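Local coordinates for AlyGC (Glaciecola chathamensis, PDB 5GKD), which is an alginate lyase of polysaccharide lyase family 6, which probably cleaves the glycosidic bonds of alginate by beta-elimination with a calcium ion in its active site, at residues N116-Y129 against L140-R153. Sequence-based numbering, arbitrary orientation.
Sequences NPEKFEQDSWVMVY and LVGKRNKGVTMAVR. With PO4 (phosphate ion), chain G.
K143 runs across one face of the W125 indole and ends in a nest of oxygens drawn from both segments. Its CB sits 3.6 Å from the centroid of the six-membered ring, a CH-pi contact. With CG anti to the backbone N (chi1 -174°), the extended chain slides over the ring until a bend at chi4 brings NZ 2.8 Å from D123 O and 3.1 Å from D123 OD1, a salt bridge. With G147 O, N145 O and N145 OD1, five oxygens share the three NZ protons. A methionine in place of K143 would probably leave the D123 carboxylate without its charge partner. N145 ND2 meets D123 OD1 from above the carboxylate plane at 2.8 Å, and reaches E121 O. Each loop joins two faces of one coil of a right-handed parallel beta-helix, and the two stack where neighbouring coils meet. The axes of the parallel strands 126-128 and 150-152 approach to 4.8 Å, joined by backbone bonds such as A151 N to V126 O. V126 and V128 pack against M150 on one face; on the other, M127 SD touches A151 CB. Beyond them, Y129 OH and R153 NE share O1 of a phosphate, probably from the crystallisation liquor.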
loop_
_atom_site.group_PDB
_atom_site.type_symbol
_atom_site.label_atom_id
_atom_site.label_comp_id
_atom_site.label_asym_id
_atom_site.label_seq_id
_atom_site.Cartn_x
_atom_site.Cartn_y
_atom_site.Cartn_z
ATOM N N ASN A 116 -12.925 -9.439 6.054
ATOM C CA ASN A 116 -12.227 -9.055 4.839
ATOM C C ASN A 116 -10.719 -8.987 5.088
ATOM O O ASN A 116 -10.297 -8.570 6.156
ATOM C CB ASN A 116 -12.740 -7.701 4.358
ATOM C CG ASN A 116 -12.343 -7.408 2.948
ATOM O OD1 ASN A 116 -11.214 -6.984 2.679
ATOM N ND2 ASN A 116 -13.277 -7.646 2.012
ATOM N N PRO A 117 -9.889 -9.375 4.117
ATOM C CA PRO A 117 -8.434 -9.310 4.339
ATOM C C PRO A 117 -7.892 -7.900 4.563
ATOM O O PRO A 117 -6.836 -7.768 5.189
ATOM C CB PRO A 117 -7.837 -9.928 3.059
ATOM C CG PRO A 117 -8.935 -10.562 2.347
ATOM C CD PRO A 117 -10.246 -10.036 2.858
ATOM N N GLU A 118 -8.543 -6.852 4.059
ATOM C CA GLU A 118 -8.086 -5.475 4.254
ATOM C C GLU A 118 -8.966 -4.777 5.276
ATOM O O GLU A 118 -10.187 -4.742 5.110
ATOM C CB GLU A 118 -8.113 -4.664 2.951
ATOM C CG GLU A 118 -7.157 -5.125 1.889
ATOM C CD GLU A 118 -7.142 -4.205 0.677
ATOM O OE1 GLU A 118 -6.871 -2.995 0.838
ATOM O OE2 GLU A 118 -7.429 -4.702 -0.435
ATOM N N LYS A 119 -8.345 -4.180 6.301
ATOM C CA LYS A 119 -9.119 -3.546 7.369
ATOM C C LYS A 119 -10.062 -2.476 6.840
ATOM O O LYS A 119 -11.159 -2.311 7.375
ATOM C CB LYS A 119 -8.196 -2.938 8.436
ATOM C CG LYS A 119 -7.560 -3.955 9.388
ATOM C CD LYS A 119 -6.763 -3.265 10.505
ATOM C CE LYS A 119 -7.698 -2.652 11.516
ATOM N NZ LYS A 119 -7.033 -1.652 12.337
ATOM N N PHE A 120 -9.674 -1.740 5.799
ATOM C CA PHE A 120 -10.502 -0.624 5.357
ATOM C C PHE A 120 -11.196 -0.895 4.041
ATOM O O PHE A 120 -11.611 0.035 3.349
ATOM C CB PHE A 120 -9.672 0.657 5.361
ATOM C CG PHE A 120 -9.350 1.068 6.753
ATOM C CD1 PHE A 120 -8.257 0.537 7.398
ATOM C CD2 PHE A 120 -10.254 1.816 7.479
ATOM C CE1 PHE A 120 -8.004 0.845 8.714
ATOM C CE2 PHE A 120 -10.010 2.120 8.792
ATOM C CZ PHE A 120 -8.892 1.633 9.415
ATOM N N GLU A 121 -11.354 -2.164 3.708
ATOM C CA GLU A 121 -12.358 -2.603 2.755
ATOM C C GLU A 121 -13.586 -2.957 3.584
ATOM O O GLU A 121 -13.600 -3.979 4.278
ATOM C CB GLU A 121 -11.844 -3.774 1.931
ATOM C CG GLU A 121 -12.582 -4.015 0.637
ATOM C CD GLU A 121 -12.474 -2.860 -0.351
ATOM O OE1 GLU A 121 -13.478 -2.574 -1.027
ATOM O OE2 GLU A 121 -11.408 -2.227 -0.442
ATOM N N GLN A 122 -14.594 -2.087 3.535
ATOM C CA GLN A 122 -15.732 -2.101 4.446
ATOM C C GLN A 122 -16.789 -3.137 4.075
ATOM O O GLN A 122 -17.142 -3.297 2.906
ATOM C CB GLN A 122 -16.382 -0.716 4.464
ATOM C CG GLN A 122 -17.716 -0.677 5.171
ATOM C CD GLN A 122 -18.279 0.713 5.265
ATOM O OE1 GLN A 122 -19.195 0.968 6.040
ATOM N NE2 GLN A 122 -17.728 1.629 4.485
ATOM N N ASP A 123 -17.312 -3.824 5.087
ATOM C CA ASP A 123 -18.525 -4.616 4.940
ATOM C C ASP A 123 -19.253 -4.628 6.282
ATOM O O ASP A 123 -18.809 -4.030 7.258
ATOM C CB ASP A 123 -18.230 -6.040 4.434
ATOM C CG ASP A 123 -17.361 -6.865 5.402
ATOM O OD1 ASP A 123 -17.090 -6.441 6.555
ATOM O OD2 ASP A 123 -16.937 -7.966 5.002
ATOM N N SER A 124 -20.388 -5.304 6.317
ATOM C CA SER A 124 -21.131 -5.518 7.543
ATOM C C SER A 124 -21.419 -7.000 7.645
ATOM O O SER A 124 -21.458 -7.700 6.634
ATOM C CB SER A 124 -22.426 -4.728 7.563
ATOM O OG SER A 124 -22.194 -3.376 7.907
ATOM N N TRP A 125 -21.604 -7.482 8.864
ATOM C CA TRP A 125 -21.832 -8.913 8.994
ATOM C C TRP A 125 -23.309 -9.269 8.976
ATOM O O TRP A 125 -23.676 -10.306 8.411
ATOM C CB TRP A 125 -21.164 -9.446 10.258
ATOM C CG TRP A 125 -19.692 -9.673 10.067
ATOM C CD1 TRP A 125 -18.946 -9.377 8.946
ATOM C CD2 TRP A 125 -18.790 -10.272 10.997
ATOM N NE1 TRP A 125 -17.635 -9.724 9.149
ATOM C CE2 TRP A 125 -17.517 -10.290 10.392
ATOM C CE3 TRP A 125 -18.928 -10.782 12.290
ATOM C CZ2 TRP A 125 -16.405 -10.805 11.037
ATOM C CZ3 TRP A 125 -17.818 -11.277 12.924
ATOM C CH2 TRP A 125 -16.581 -11.289 12.305
ATOM N N VAL A 126 -24.169 -8.442 9.578
ATOM C CA VAL A 126 -25.610 -8.667 9.576
ATOM C C VAL A 126 -26.317 -7.367 9.217
ATOM O O VAL A 126 -26.081 -6.339 9.853
ATOM C CB VAL A 126 -26.099 -9.183 10.946
ATOM C CG1 VAL A 126 -27.566 -9.526 10.893
ATOM C CG2 VAL A 126 -25.261 -10.386 11.408
ATOM N N MET A 127 -27.210 -7.420 8.224
ATOM C CA MET A 127 -28.036 -6.285 7.828
ATOM C C MET A 127 -29.488 -6.713 7.812
ATOM O O MET A 127 -29.847 -7.647 7.089
ATOM C CB MET A 127 -27.648 -5.743 6.450
ATOM C CG MET A 127 -26.246 -5.198 6.404
ATOM S SD MET A 127 -25.998 -3.670 7.310
ATOM C CE MET A 127 -26.703 -2.522 6.226
ATOM N N VAL A 128 -30.329 -6.015 8.584
ATOM C CA VAL A 128 -31.747 -6.350 8.703
ATOM C C VAL A 128 -32.557 -5.384 7.849
ATOM O O VAL A 128 -32.370 -4.164 7.934
ATOM C CB VAL A 128 -32.213 -6.308 10.169
ATOM C CG1 VAL A 128 -33.537 -7.062 10.321
ATOM C CG2 VAL A 128 -31.181 -6.927 11.069
ATOM N N TYR A 129 -33.455 -5.921 7.031
ATOM C CA TYR A 129 -34.427 -5.129 6.278
ATOM C C TYR A 129 -35.828 -5.653 6.584
ATOM O O TYR A 129 -35.999 -6.605 7.341
ATOM C CB TYR A 129 -34.168 -5.181 4.767
ATOM C CG TYR A 129 -32.772 -4.768 4.336
ATOM C CD1 TYR A 129 -31.689 -5.626 4.482
ATOM C CD2 TYR A 129 -32.546 -3.520 3.793
ATOM C CE1 TYR A 129 -30.422 -5.238 4.092
ATOM C CE2 TYR A 129 -31.290 -3.132 3.405
ATOM C CZ TYR A 129 -30.234 -3.985 3.554
ATOM O OH TYR A 129 -28.985 -3.579 3.158
ATOM N N LEU A 140 -21.293 -13.609 17.296
ATOM C CA LEU A 140 -20.497 -12.826 16.359
ATOM C C LEU A 140 -19.233 -12.340 17.051
ATOM O O LEU A 140 -19.303 -11.506 17.960
ATOM C CB LEU A 140 -21.280 -11.628 15.831
ATOM C CG LEU A 140 -22.691 -11.970 15.378
ATOM C CD1 LEU A 140 -23.412 -10.729 14.891
ATOM C CD2 LEU A 140 -22.602 -13.021 14.279
ATOM N N VAL A 141 -18.079 -12.796 16.577
ATOM C CA VAL A 141 -16.822 -12.451 17.217
ATOM C C VAL A 141 -15.757 -12.155 16.168
ATOM O O VAL A 141 -15.679 -12.814 15.125
ATOM C CB VAL A 141 -16.367 -13.573 18.176
ATOM C CG1 VAL A 141 -16.159 -14.875 17.410
ATOM C CG2 VAL A 141 -15.135 -13.149 18.924
ATOM N N GLY A 142 -14.948 -11.143 16.442
ATOM C CA GLY A 142 -13.719 -10.940 15.711
ATOM C C GLY A 142 -13.782 -10.136 14.428
ATOM O O GLY A 142 -12.925 -10.332 13.572
ATOM N N LYS A 143 -14.745 -9.243 14.250
ATOM C CA LYS A 143 -14.726 -8.419 13.042
ATOM C C LYS A 143 -13.601 -7.397 13.134
ATOM O O LYS A 143 -13.568 -6.591 14.065
ATOM C CB LYS A 143 -16.064 -7.723 12.823
ATOM C CG LYS A 143 -16.137 -6.964 11.503
ATOM C CD LYS A 143 -17.566 -6.502 11.213
ATOM C CE LYS A 143 -17.766 -6.111 9.730
ATOM N NZ LYS A 143 -16.988 -4.915 9.260
ATOM N N ARG A 144 -12.670 -7.431 12.174
ATOM C CA ARG A 144 -11.475 -6.603 12.262
ATOM C C ARG A 144 -11.500 -5.398 11.337
ATOM O O ARG A 144 -10.649 -4.516 11.474
ATOM C CB ARG A 144 -10.206 -7.410 11.950
ATOM C CG ARG A 144 -10.273 -8.889 12.153
ATOM C CD ARG A 144 -10.315 -9.350 13.604
ATOM N NE ARG A 144 -9.069 -9.246 14.312
ATOM C CZ ARG A 144 -8.642 -10.107 15.229
ATOM N NH1 ARG A 144 -9.331 -11.197 15.547
ATOM N NH2 ARG A 144 -7.498 -9.870 15.817
ATOM N N ASN A 145 -12.440 -5.336 10.412
ATOM C CA ASN A 145 -12.405 -4.351 9.351
ATOM C C ASN A 145 -13.498 -3.318 9.555
ATOM O O ASN A 145 -14.426 -3.502 10.336
ATOM C CB ASN A 145 -12.574 -5.026 7.992
ATOM C CG ASN A 145 -13.940 -5.609 7.815
ATOM O OD1 ASN A 145 -14.435 -6.321 8.691
ATOM N ND2 ASN A 145 -14.578 -5.300 6.678
ATOM N N LYS A 146 -13.372 -2.226 8.822
ATOM C CA LYS A 146 -14.347 -1.155 8.881
ATOM C C LYS A 146 -15.754 -1.643 8.525
ATOM O O LYS A 146 -15.953 -2.516 7.674
ATOM C CB LYS A 146 -13.915 -0.027 7.950
ATOM C CG LYS A 146 -14.909 1.114 7.862
ATOM C CD LYS A 146 -14.247 2.445 7.680
ATOM C CE LYS A 146 -15.266 3.569 7.658
ATOM N NZ LYS A 146 -14.600 4.884 7.884
ATOM N N GLY A 147 -16.742 -1.059 9.185
ATOM C CA GLY A 147 -18.111 -1.455 8.914
ATOM C C GLY A 147 -18.697 -1.996 10.202
ATOM O O GLY A 147 -18.086 -2.792 10.917
ATOM N N VAL A 148 -19.914 -1.539 10.500
ATOM C CA VAL A 148 -20.628 -2.007 11.675
ATOM C C VAL A 148 -20.773 -3.530 11.604
ATOM O O VAL A 148 -20.813 -4.125 10.519
ATOM C CB VAL A 148 -21.987 -1.283 11.765
ATOM C CG1 VAL A 148 -22.879 -1.681 10.628
ATOM C CG2 VAL A 148 -22.683 -1.539 13.127
ATOM N N THR A 149 -20.758 -4.179 12.767
ATOM C CA THR A 149 -20.974 -5.622 12.771
ATOM C C THR A 149 -22.408 -5.945 12.364
ATOM O O THR A 149 -22.648 -6.798 11.504
ATOM C CB THR A 149 -20.640 -6.212 14.144
ATOM O OG1 THR A 149 -19.302 -5.845 14.501
ATOM C CG2 THR A 149 -20.744 -7.747 14.141
ATOM N N MET A 150 -23.367 -5.229 12.925
ATOM C CA MET A 150 -24.774 -5.480 12.655
ATOM C C MET A 150 -25.527 -4.167 12.582
ATOM O O MET A 150 -25.335 -3.294 13.428
ATOM C CB MET A 150 -25.408 -6.344 13.730
ATOM C CG MET A 150 -26.893 -6.543 13.523
ATOM S SD MET A 150 -27.554 -7.732 14.678
ATOM C CE MET A 150 -29.194 -7.961 13.997
ATOM N N ALA A 151 -26.398 -4.043 11.584
ATOM C CA ALA A 151 -27.193 -2.842 11.425
ATOM C C ALA A 151 -28.623 -3.201 11.031
ATOM O O ALA A 151 -28.884 -4.255 10.452
ATOM C CB ALA A 151 -26.564 -1.903 10.388
ATOM N N VAL A 152 -29.548 -2.316 11.378
ATOM C CA VAL A 152 -30.925 -2.326 10.888
ATOM C C VAL A 152 -31.036 -1.195 9.880
ATOM O O VAL A 152 -30.773 -0.040 10.224
ATOM C CB VAL A 152 -31.932 -2.118 12.032
ATOM C CG1 VAL A 152 -33.307 -1.813 11.476
ATOM C CG2 VAL A 152 -31.967 -3.312 12.952
ATOM N N ARG A 153 -31.392 -1.517 8.645
ATOM C CA ARG A 153 -31.540 -0.519 7.596
ATOM C C ARG A 153 -32.968 -0.007 7.544
ATOM O O ARG A 153 -33.917 -0.748 7.777
ATOM C CB ARG A 153 -31.199 -1.083 6.213
ATOM C CG ARG A 153 -29.756 -1.321 5.943
ATOM C CD ARG A 153 -28.991 -0.027 5.759
ATOM N NE ARG A 153 -28.737 0.350 4.372
ATOM C CZ ARG A 153 -28.554 1.614 4.003
ATOM N NH1 ARG A 153 -28.647 2.581 4.909
ATOM N NH2 ARG A 153 -28.305 1.933 2.743
HETATM P P PO4 G . -27.688 -0.827 0.827
HETATM O O1 PO4 G . -28.844 -1.099 1.763
HETATM O O2 PO4 G . -27.915 -1.434 -0.543
HETATM O O3 PO4 G . -26.442 -1.402 1.457
HETATM O O4 PO4 G . -27.523 0.662 0.638
HETATM O O HOH W 1 -15.500 -8.442 7.399
#